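Local atomic coordinates of oxidase (Sinorhizobium meliloti, PDB entry 4FFU), a protein that is of unproven function, carries a MaoC-like domain of the hot-dog type and is tentatively assigned a monoamine oxidase activity. Residues Phe63-His66 / Glu70-Lys73; Met86-Gly91 / Tyr106-Leu111; Cys148-Gln153 / Val157-Asp162. All blocks are in the same frame, centred on the assembly; numbering follows the deposited sequence.

In the fold
Interactions 2 and 3 lie together in the core of the MaoC-like fold, with centres about 10 Å apart. Strands 103-113 and 157-168 are neighbours in one antiparallel sheet, and helix 84-93 packs on it. Asp-109 N lies 2.8 Å from Asp-162 O, a probable hydrogen bond. Arg-110 NH2 forms a salt bridge with Asp-162 OD2 at 2.8 Å. Interaction 1 is a surface contact between a short helix and a weakly bonded helical turn. Its centre is about 24 Å from each of the others, and its nearest atoms are about 6 Å from interaction 2. Interactions 1 and 2 both touch the second subunit.

Interaction 1 of 3, residues Phe63-His66 / Glu70-Lys73; sequences FPHH and EFAK
Phe-71 meets His-65 and Pro-64 with two different parts of its ring. The aromatic contact is a T-shaped (edge-to-face) pair. The edge of Phe-71 points at the face of His-65, with the centroids 4.9 Å apart and the planes at 79°. Atom CE2 of Phe-71 stands 3.6 Å above the imidazole plane of His-65, over its centre. CZ of Phe-71 also approaches, and lies 3.7 Å from NE2 of His-65. His-65 is modelled in two conformers. These values hold for one, so the ring pair is less certain than the Pro-64 contact. The first torsion of Phe-71 puts CG anti to the backbone N (chi1 166°), and this sends the ring across to helix 64-67.

The aliphatic contact is with Pro-64. Its CB is 3.7 Å from CD2 of Phe-71. Its CG lies over one face of the same ring, offset toward the rim.

No hydrogen bond joins the two segments. His-66 N bonds to Phe-63 O at 2.9 Å, and Phe-63 is the N-cap residue of its helix. Lys-73 NZ reaches Glu-70 OE1 at 3.0 Å in a salt bridge, coming from above the carboxylate plane.

His-65 packs on Ile-99 and Phe-71 on Glu-26 of the second subunit, while Glu-70 packs on Thr-122 of the third.

Helix 64-67 and the weakly bonded helical turn at 70-72 thus meet through dispersion and the attraction of ring C-H groups for an aromatic face. The contact depends on close approach, and the second conformer of His-65 suggests that it is not rigid.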
loop_
_atom_site.group_PDB
_atom_site.type_symbol
_atom_site.label_atom_id
_atom_site.label_comp_id
_atom_site.label_asym_id
_atom_site.label_seq_id
_atom_site.Cartn_x
_atom_site.Cartn_y
_atom_site.Cartn_z
ATOM N N PHE I 63 6.609 1.729 16.521
ATOM C CA PHE I 63 7.272 1.299 17.770
ATOM C C PHE I 63 7.959 -0.033 17.580
ATOM O O PHE I 63 7.406 -0.915 16.910
ATOM C CB PHE I 63 6.277 1.205 18.905
ATOM C CG PHE I 63 5.963 2.528 19.524
ATOM C CD1 PHE I 63 6.972 3.474 19.712
ATOM C CD2 PHE I 63 4.659 2.840 19.913
ATOM C CE1 PHE I 63 6.686 4.698 20.291
ATOM C CE2 PHE I 63 4.365 4.068 20.488
ATOM C CZ PHE I 63 5.382 4.994 20.677
ATOM N N PRO I 64 9.157 -0.195 18.187
ATOM C CA PRO I 64 9.965 -1.396 17.955
ATOM C C PRO I 64 9.325 -2.704 18.433
ATOM O O PRO I 64 9.628 -3.765 17.866
ATOM C CB PRO I 64 11.287 -1.087 18.672
ATOM C CG PRO I 64 10.951 -0.024 19.650
ATOM C CD PRO I 64 9.887 0.808 18.978
ATOM N N HIS I 65 8.406 -2.644 19.401
ATOM C CA HIS I 65 7.574 -3.798 19.784
ATOM C C HIS I 65 6.822 -4.386 18.601
ATOM O O HIS I 65 6.491 -5.572 18.570
ATOM C CB HIS I 65 6.552 -3.376 20.837
ATOM C CG HIS I 65 7.165 -2.746 22.046
ATOM N ND1 HIS I 65 7.645 -1.453 22.050
ATOM C CD2 HIS I 65 7.362 -3.226 23.294
ATOM C CE1 HIS I 65 8.125 -1.172 23.250
ATOM N NE2 HIS I 65 7.970 -2.232 24.020
ATOM N N HIS I 66 6.500 -3.531 17.624
ATOM C CA HIS I 66 5.815 -4.016 16.422
ATOM C C HIS I 66 6.763 -4.229 15.246
ATOM O O HIS I 66 6.513 -5.076 14.386
ATOM C CB HIS I 66 4.736 -3.024 15.959
ATOM C CG HIS I 66 3.881 -2.495 17.069
ATOM N ND1 HIS I 66 3.082 -3.306 17.854
ATOM C CD2 HIS I 66 3.708 -1.229 17.528
ATOM C CE1 HIS I 66 2.467 -2.564 18.760
ATOM N NE2 HIS I 66 2.814 -1.298 18.571
ATOM N N GLU I 70 14.627 -7.803 16.367
ATOM C CA GLU I 70 15.735 -7.997 17.307
ATOM C C GLU I 70 15.362 -7.523 18.718
ATOM O O GLU I 70 15.531 -8.253 19.680
ATOM C CB GLU I 70 17.005 -7.288 16.821
ATOM C CG GLU I 70 17.565 -7.807 15.495
ATOM C CD GLU I 70 18.084 -9.247 15.549
ATOM O OE1 GLU I 70 18.407 -9.765 16.634
ATOM O OE2 GLU I 70 18.175 -9.880 14.481
ATOM N N PHE I 71 14.799 -6.324 18.811
ATOM C CA PHE I 71 14.353 -5.782 20.084
ATOM C C PHE I 71 13.283 -6.684 20.669
ATOM O O PHE I 71 13.250 -6.928 21.886
ATOM C CB PHE I 71 13.795 -4.372 19.885
ATOM C CG PHE I 71 13.015 -3.857 21.065
ATOM C CD1 PHE I 71 13.673 -3.412 22.215
ATOM C CD2 PHE I 71 11.636 -3.843 21.041
ATOM C CE1 PHE I 71 12.943 -2.945 23.311
ATOM C CE2 PHE I 71 10.906 -3.383 22.130
ATOM C CZ PHE I 71 11.565 -2.932 23.267
ATOM N N ALA I 72 12.396 -7.190 19.803
ATOM C CA ALA I 72 11.289 -8.012 20.281
ATOM C C ALA I 72 11.735 -9.324 20.952
ATOM O O ALA I 72 10.984 -9.896 21.763
ATOM C CB ALA I 72 10.313 -8.273 19.143
ATOM N N LYS I 73 12.939 -9.804 20.625
ATOM C CA LYS I 73 13.521 -10.986 21.329
ATOM C C LYS I 73 13.677 -10.731 22.832
ATOM O O LYS I 73 13.676 -11.670 23.630
ATOM C CB LYS I 73 14.871 -11.401 20.727
ATOM C CG LYS I 73 14.807 -11.977 19.324
ATOM C CD LYS I 73 16.181 -12.009 18.675
ATOM C CE LYS I 73 16.136 -12.492 17.231
ATOM N NZ LYS I 73 17.521 -12.647 16.687
#

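Interaction 2 of 3, residues Met86-Gly91 / Tyr106-Leu111; sequences MIFSIG and YGYDRL
Phe-88 carries this contact from helix 84-93, touching both Tyr-108 and Leu-111. With Tyr-108 it makes a T-shaped (edge-to-face) pair. The centroids are 4.8 Å apart and the planes lie at 79°. CZ of Phe-88 sits 3.5 Å above the Tyr-108 ring, over its centre, so it is at similar distances from all six ring carbons. CE1 of Phe-88 is the second atom to approach, 3.9 Å from CD2 and CE2 of Tyr-108. The two side chains come from opposite directions. A chi1 of -175° extends the Phe-88 ring away from the helix backbone, where it reaches the side chains of the strand.

The second contact is aliphatic. CD2 of Leu-111 makes a CH-pi contact over the face of Phe-88, 4.0 Å from the ring centroid and only 7° off the ring normal. The other methyl, CD1, lies 3.8 Å from CD1 of Phe-88. Leucine thus meets a face of the phenyl ring, and tyrosine meets its edge.

The contact is wholly apolar, and all three touching residues are buried. The chain turns a corner at Asp-109, between the two residues that meet Phe-88. Before the corner, Tyr-106 and Gly-107 both face Ile-164 in a classic beta bulge. The ring of Tyr-108 also stacks with His-163, while Leu-111 packs on Leu-159. Gly-107, Tyr-108 and Leu-111 pair in antiparallel fashion with a strand of the second subunit, so the sheet runs on across the interface. A helix laid against a strongly curved antiparallel sheet that continues into a partner subunit is characteristic of the hot-dog fold of MaoC-like proteins.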
loop_
_atom_site.group_PDB
_atom_site.type_symbol
_atom_site.label_atom_id
_atom_site.label_comp_id
_atom_site.label_asym_id
_atom_site.label_seq_id
_atom_site.Cartn_x
_atom_site.Cartn_y
_atom_site.Cartn_z
HETATM N N MSE I 86 -4.664 -2.359 15.050
HETATM C CA MSE I 86 -4.735 -3.282 13.876
HETATM C C MSE I 86 -5.687 -4.434 14.158
HETATM O O MSE I 86 -6.525 -4.809 13.318
HETATM C CB MSE I 86 -3.368 -3.921 13.548
HETATM C CG MSE I 86 -3.471 -4.601 12.184
HETATM SE SE MSE I 86 -2.083 -6.012 12.113
HETATM C CE MSE I 86 -0.541 -5.093 12.925
ATOM N N ILE I 87 -5.578 -5.011 15.346
ATOM C CA ILE I 87 -6.470 -6.150 15.664
ATOM C C ILE I 87 -7.912 -5.658 15.698
ATOM O O ILE I 87 -8.825 -6.319 15.226
ATOM C CB ILE I 87 -6.007 -6.862 16.935
ATOM C CG1 ILE I 87 -4.550 -7.345 16.721
ATOM C CG2 ILE I 87 -6.882 -8.069 17.263
ATOM C CD1 ILE I 87 -4.316 -8.130 15.416
ATOM N N PHE I 88 -8.096 -4.457 16.212
ATOM C CA PHE I 88 -9.415 -3.826 16.213
ATOM C C PHE I 88 -9.925 -3.554 14.795
ATOM O O PHE I 88 -11.035 -3.963 14.468
ATOM C CB PHE I 88 -9.394 -2.547 17.047
ATOM C CG PHE I 88 -10.748 -1.896 17.198
ATOM C CD1 PHE I 88 -11.823 -2.599 17.728
ATOM C CD2 PHE I 88 -10.928 -0.548 16.844
ATOM C CE1 PHE I 88 -13.085 -2.011 17.877
ATOM C CE2 PHE I 88 -12.188 0.051 16.995
ATOM C CZ PHE I 88 -13.260 -0.675 17.502
ATOM N N SER I 89 -9.131 -2.839 13.977
ATOM C CA SER I 89 -9.551 -2.470 12.620
ATOM C C SER I 89 -9.805 -3.669 11.722
ATOM O O SER I 89 -10.786 -3.696 10.981
ATOM C CB SER I 89 -8.528 -1.534 11.965
ATOM O OG SER I 89 -8.366 -0.359 12.745
ATOM N N ILE I 90 -8.901 -4.649 11.769
ATOM C CA ILE I 90 -9.099 -5.856 10.968
ATOM C C ILE I 90 -10.230 -6.688 11.529
ATOM O O ILE I 90 -11.058 -7.228 10.764
ATOM C CB ILE I 90 -7.795 -6.672 10.784
ATOM C CG1 ILE I 90 -6.795 -5.846 9.952
ATOM C CG2 ILE I 90 -8.052 -8.001 10.060
ATOM C CD1 ILE I 90 -5.473 -6.564 9.746
ATOM N N GLY I 91 -10.280 -6.818 12.852
ATOM C CA GLY I 91 -11.362 -7.623 13.455
ATOM C C GLY I 91 -12.742 -7.105 13.056
ATOM O O GLY I 91 -13.620 -7.890 12.734
ATOM N N TYR I 106 -22.380 4.233 16.199
ATOM C CA TYR I 106 -22.357 5.300 17.173
ATOM C C TYR I 106 -21.011 5.293 17.913
ATOM O O TYR I 106 -20.452 6.349 18.214
ATOM C CB TYR I 106 -23.528 5.098 18.151
ATOM C CG TYR I 106 -23.565 6.044 19.309
ATOM C CD1 TYR I 106 -24.132 7.323 19.188
ATOM C CD2 TYR I 106 -23.049 5.666 20.531
ATOM C CE1 TYR I 106 -24.173 8.183 20.277
ATOM C CE2 TYR I 106 -23.088 6.513 21.620
ATOM C CZ TYR I 106 -23.639 7.761 21.487
ATOM O OH TYR I 106 -23.646 8.559 22.600
ATOM N N GLY I 107 -20.489 4.100 18.170
ATOM C CA GLY I 107 -19.197 3.945 18.855
ATOM C C GLY I 107 -19.067 2.560 19.437
ATOM O O GLY I 107 -19.827 1.656 19.063
ATOM N N TYR I 108 -18.110 2.390 20.343
ATOM C CA TYR I 108 -17.850 1.089 20.971
ATOM C C TYR I 108 -17.657 1.301 22.464
ATOM O O TYR I 108 -17.085 2.321 22.883
ATOM C CB TYR I 108 -16.578 0.441 20.423
ATOM C CG TYR I 108 -16.679 -0.051 18.990
ATOM C CD1 TYR I 108 -16.583 0.838 17.930
ATOM C CD2 TYR I 108 -16.845 -1.420 18.711
ATOM C CE1 TYR I 108 -16.683 0.400 16.610
ATOM C CE2 TYR I 108 -16.931 -1.868 17.403
ATOM C CZ TYR I 108 -16.845 -0.957 16.365
ATOM O OH TYR I 108 -16.948 -1.383 15.063
ATOM N N ASP I 109 -18.125 0.342 23.249
ATOM C CA ASP I 109 -17.853 0.306 24.688
ATOM C C ASP I 109 -16.955 -0.881 25.000
ATOM O O ASP I 109 -16.960 -1.883 24.264
ATOM C CB ASP I 109 -19.160 0.164 25.479
ATOM C CG ASP I 109 -19.896 1.477 25.674
ATOM O OD1 ASP I 109 -19.338 2.574 25.455
ATOM O OD2 ASP I 109 -21.073 1.402 26.092
ATOM N N ARG I 110 -16.178 -0.766 26.077
ATOM C CA ARG I 110 -15.425 -1.906 26.628
ATOM C C ARG I 110 -14.545 -2.622 25.608
ATOM O O ARG I 110 -14.562 -3.843 25.498
ATOM C CB ARG I 110 -16.375 -2.896 27.337
ATOM C CG ARG I 110 -16.797 -2.370 28.692
ATOM C CD ARG I 110 -17.991 -3.113 29.291
ATOM N NE ARG I 110 -18.964 -2.085 29.658
ATOM C CZ ARG I 110 -19.954 -1.681 28.859
ATOM N NH1 ARG I 110 -20.773 -0.708 29.243
ATOM N NH2 ARG I 110 -20.140 -2.267 27.678
ATOM N N LEU I 111 -13.796 -1.839 24.827
ATOM C CA LEU I 111 -12.783 -2.411 23.934
ATOM C C LEU I 111 -11.640 -2.939 24.825
ATOM O O LEU I 111 -11.044 -2.165 25.589
ATOM C CB LEU I 111 -12.268 -1.328 22.953
ATOM C CG LEU I 111 -11.036 -1.663 22.094
ATOM C CD1 LEU I 111 -11.141 -3.023 21.411
ATOM C CD2 LEU I 111 -10.752 -0.539 21.078
#

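Interaction 3 of 3, residues Cys148-Gln153 / Val157-Asp162; sequences CEVINQ and VVLAAD
Val-150 and Leu-159 face each other in a beta hairpin of the hot-dog sheet, built from strands 141-151 and 157-168. The short strand axes run antiparallel at 153° and approach to 4.7 Å. Cys-148 with Ala-161 and Val-150 with Leu-159 are hydrogen-bonded pairs. Glu-149 with Ala-160 and Ile-151 with Val-157 are non-hydrogen-bonded pairs. The register slips by one residue after Val-150. Val-158 and Leu-159 both face it there, which makes a classic beta bulge.

The side chain of Val-150 packs against both residues of the bulge. Its CB lies near Leu-159 O and Val-158 CG2. From there the two methyls part. CG1, anti to the backbone N (chi1 -174°), ends 3.7 Å from Val-158 CG2. CG2 lies beside the backbone N, anti to the carbonyl carbon, and meets Leu-159 CD2 at 3.9 Å. On the same sheet face Val-150 also touches Ile-123 and Thr-125, and Leu-159 packs on Phe-88 of helix 84-93.

On the other face, CG2 of Ile-151, in one of its two conformers, meets CG2 of Val-157 at 4.1 Å. Glu-149 is on this side too, and its OE1 forms a salt bridge with Arg-126. At the turn, Asn-152 sets its ND2 3.6 Å from CG1 of Val-158. Its amide is fixed from both ends, since OD1 accepts from Arg-154 N and ND2 bonds to Glu-156 OE1.

Backbone bonds complete the pairing. Cys-148 N reaches Ala-161 O at 2.8 Å, and Ala-161 N returns a bond to Cys-148 O. Val-150 N bonds to Leu-159 O. Val-150 O accepts twice at the bulge, from Val-158 N at 2.8 Å and weakly from Leu-159 N at 3.5 Å.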
loop_
_atom_site.group_PDB
_atom_site.type_symbol
_atom_site.label_atom_id
_atom_site.label_comp_id
_atom_site.label_asym_id
_atom_site.label_seq_id
_atom_site.Cartn_x
_atom_site.Cartn_y
_atom_site.Cartn_z
ATOM N N CYS I 148 -18.584 -7.937 19.838
ATOM C CA CYS I 148 -17.636 -8.436 18.848
ATOM C C CYS I 148 -16.506 -9.130 19.589
ATOM O O CYS I 148 -15.912 -8.549 20.486
ATOM C CB CYS I 148 -17.079 -7.301 17.984
ATOM S SG CYS I 148 -18.370 -6.473 17.013
ATOM N N GLU I 149 -16.219 -10.369 19.212
ATOM C CA GLU I 149 -15.122 -11.100 19.787
ATOM C C GLU I 149 -14.235 -11.603 18.678
ATOM O O GLU I 149 -14.683 -12.413 17.845
ATOM C CB GLU I 149 -15.628 -12.296 20.586
ATOM C CG GLU I 149 -16.455 -11.923 21.791
ATOM C CD GLU I 149 -17.082 -13.145 22.407
ATOM O OE1 GLU I 149 -18.107 -13.607 21.875
ATOM O OE2 GLU I 149 -16.536 -13.651 23.409
ATOM N N VAL I 150 -12.984 -11.146 18.692
ATOM C CA VAL I 150 -11.969 -11.593 17.742
ATOM C C VAL I 150 -11.247 -12.788 18.369
ATOM O O VAL I 150 -10.749 -12.701 19.490
ATOM C CB VAL I 150 -10.947 -10.468 17.435
ATOM C CG1 VAL I 150 -10.015 -10.925 16.332
ATOM C CG2 VAL I 150 -11.680 -9.178 17.038
ATOM N N ILE I 151 -11.205 -13.892 17.636
ATOM C CA ILE I 151 -10.667 -15.146 18.163
ATOM C C ILE I 151 -9.543 -15.639 17.281
ATOM O O ILE I 151 -9.567 -15.470 16.069
ATOM C CB ILE I 151 -11.743 -16.256 18.337
ATOM C CG1 ILE I 151 -12.500 -16.532 17.027
ATOM C CG2 ILE I 151 -12.703 -15.900 19.466
ATOM C CD1 ILE I 151 -13.387 -17.771 17.065
ATOM N N ASN I 152 -8.508 -16.204 17.900
ATOM C CA ASN I 152 -7.397 -16.726 17.100
ATOM C C ASN I 152 -7.572 -18.196 16.735
ATOM O O ASN I 152 -8.646 -18.765 16.941
ATOM C CB ASN I 152 -6.037 -16.484 17.781
ATOM C CG ASN I 152 -5.898 -17.248 19.093
ATOM O OD1 ASN I 152 -6.587 -18.239 19.315
ATOM N ND2 ASN I 152 -5.003 -16.787 19.958
ATOM N N GLN I 153 -6.519 -18.786 16.175
ATOM C CA GLN I 153 -6.577 -20.134 15.614
ATOM C C GLN I 153 -6.658 -21.195 16.705
ATOM O O GLN I 153 -6.912 -22.380 16.414
ATOM C CB GLN I 153 -5.380 -20.387 14.678
ATOM C CG GLN I 153 -4.008 -20.526 15.346
ATOM C CD GLN I 153 -3.289 -19.209 15.562
ATOM O OE1 GLN I 153 -3.877 -18.129 15.457
ATOM N NE2 GLN I 153 -1.988 -19.296 15.874
ATOM N N VAL I 157 -10.060 -15.816 22.708
ATOM C CA VAL I 157 -10.420 -14.404 22.470
ATOM C C VAL I 157 -9.157 -13.556 22.548
ATOM O O VAL I 157 -8.431 -13.610 23.546
ATOM C CB VAL I 157 -11.454 -13.881 23.493
ATOM C CG1 VAL I 157 -11.782 -12.408 23.218
ATOM C CG2 VAL I 157 -12.736 -14.682 23.395
ATOM N N VAL I 158 -8.875 -12.765 21.509
ATOM C CA VAL I 158 -7.716 -11.858 21.564
ATOM C C VAL I 158 -8.152 -10.396 21.747
ATOM O O VAL I 158 -7.367 -9.570 22.249
ATOM C CB VAL I 158 -6.792 -12.004 20.333
ATOM C CG1 VAL I 158 -6.331 -13.461 20.235
ATOM C CG2 VAL I 158 -7.522 -11.586 19.051
ATOM N N LEU I 159 -9.391 -10.095 21.342
ATOM C CA LEU I 159 -9.962 -8.762 21.502
ATOM C C LEU I 159 -11.493 -8.859 21.630
ATOM O O LEU I 159 -12.146 -9.707 20.998
ATOM C CB LEU I 159 -9.566 -7.908 20.261
ATOM C CG LEU I 159 -10.003 -6.447 20.254
ATOM C CD1 LEU I 159 -8.970 -5.620 19.456
ATOM C CD2 LEU I 159 -11.414 -6.272 19.679
ATOM N N ALA I 160 -12.072 -7.981 22.434
ATOM C CA ALA I 160 -13.523 -7.915 22.557
ATOM C C ALA I 160 -13.930 -6.463 22.600
ATOM O O ALA I 160 -13.155 -5.624 23.036
ATOM C CB ALA I 160 -13.977 -8.621 23.830
ATOM N N ALA I 161 -15.138 -6.174 22.133
ATOM C CA ALA I 161 -15.678 -4.816 22.177
ATOM C C ALA I 161 -17.175 -4.894 21.970
ATOM O O ALA I 161 -17.643 -5.776 21.257
ATOM C CB ALA I 161 -15.069 -3.963 21.080
ATOM N N ASP I 162 -17.904 -3.943 22.550
ATOM C CA ASP I 162 -19.347 -3.820 22.335
ATOM C C ASP I 162 -19.643 -2.713 21.340
ATOM O O ASP I 162 -19.404 -1.532 21.626
ATOM C CB ASP I 162 -20.057 -3.519 23.660
ATOM C CG ASP I 162 -19.970 -4.670 24.647
ATOM O OD1 ASP I 162 -19.760 -5.817 24.210
ATOM O OD2 ASP I 162 -20.078 -4.404 25.872
#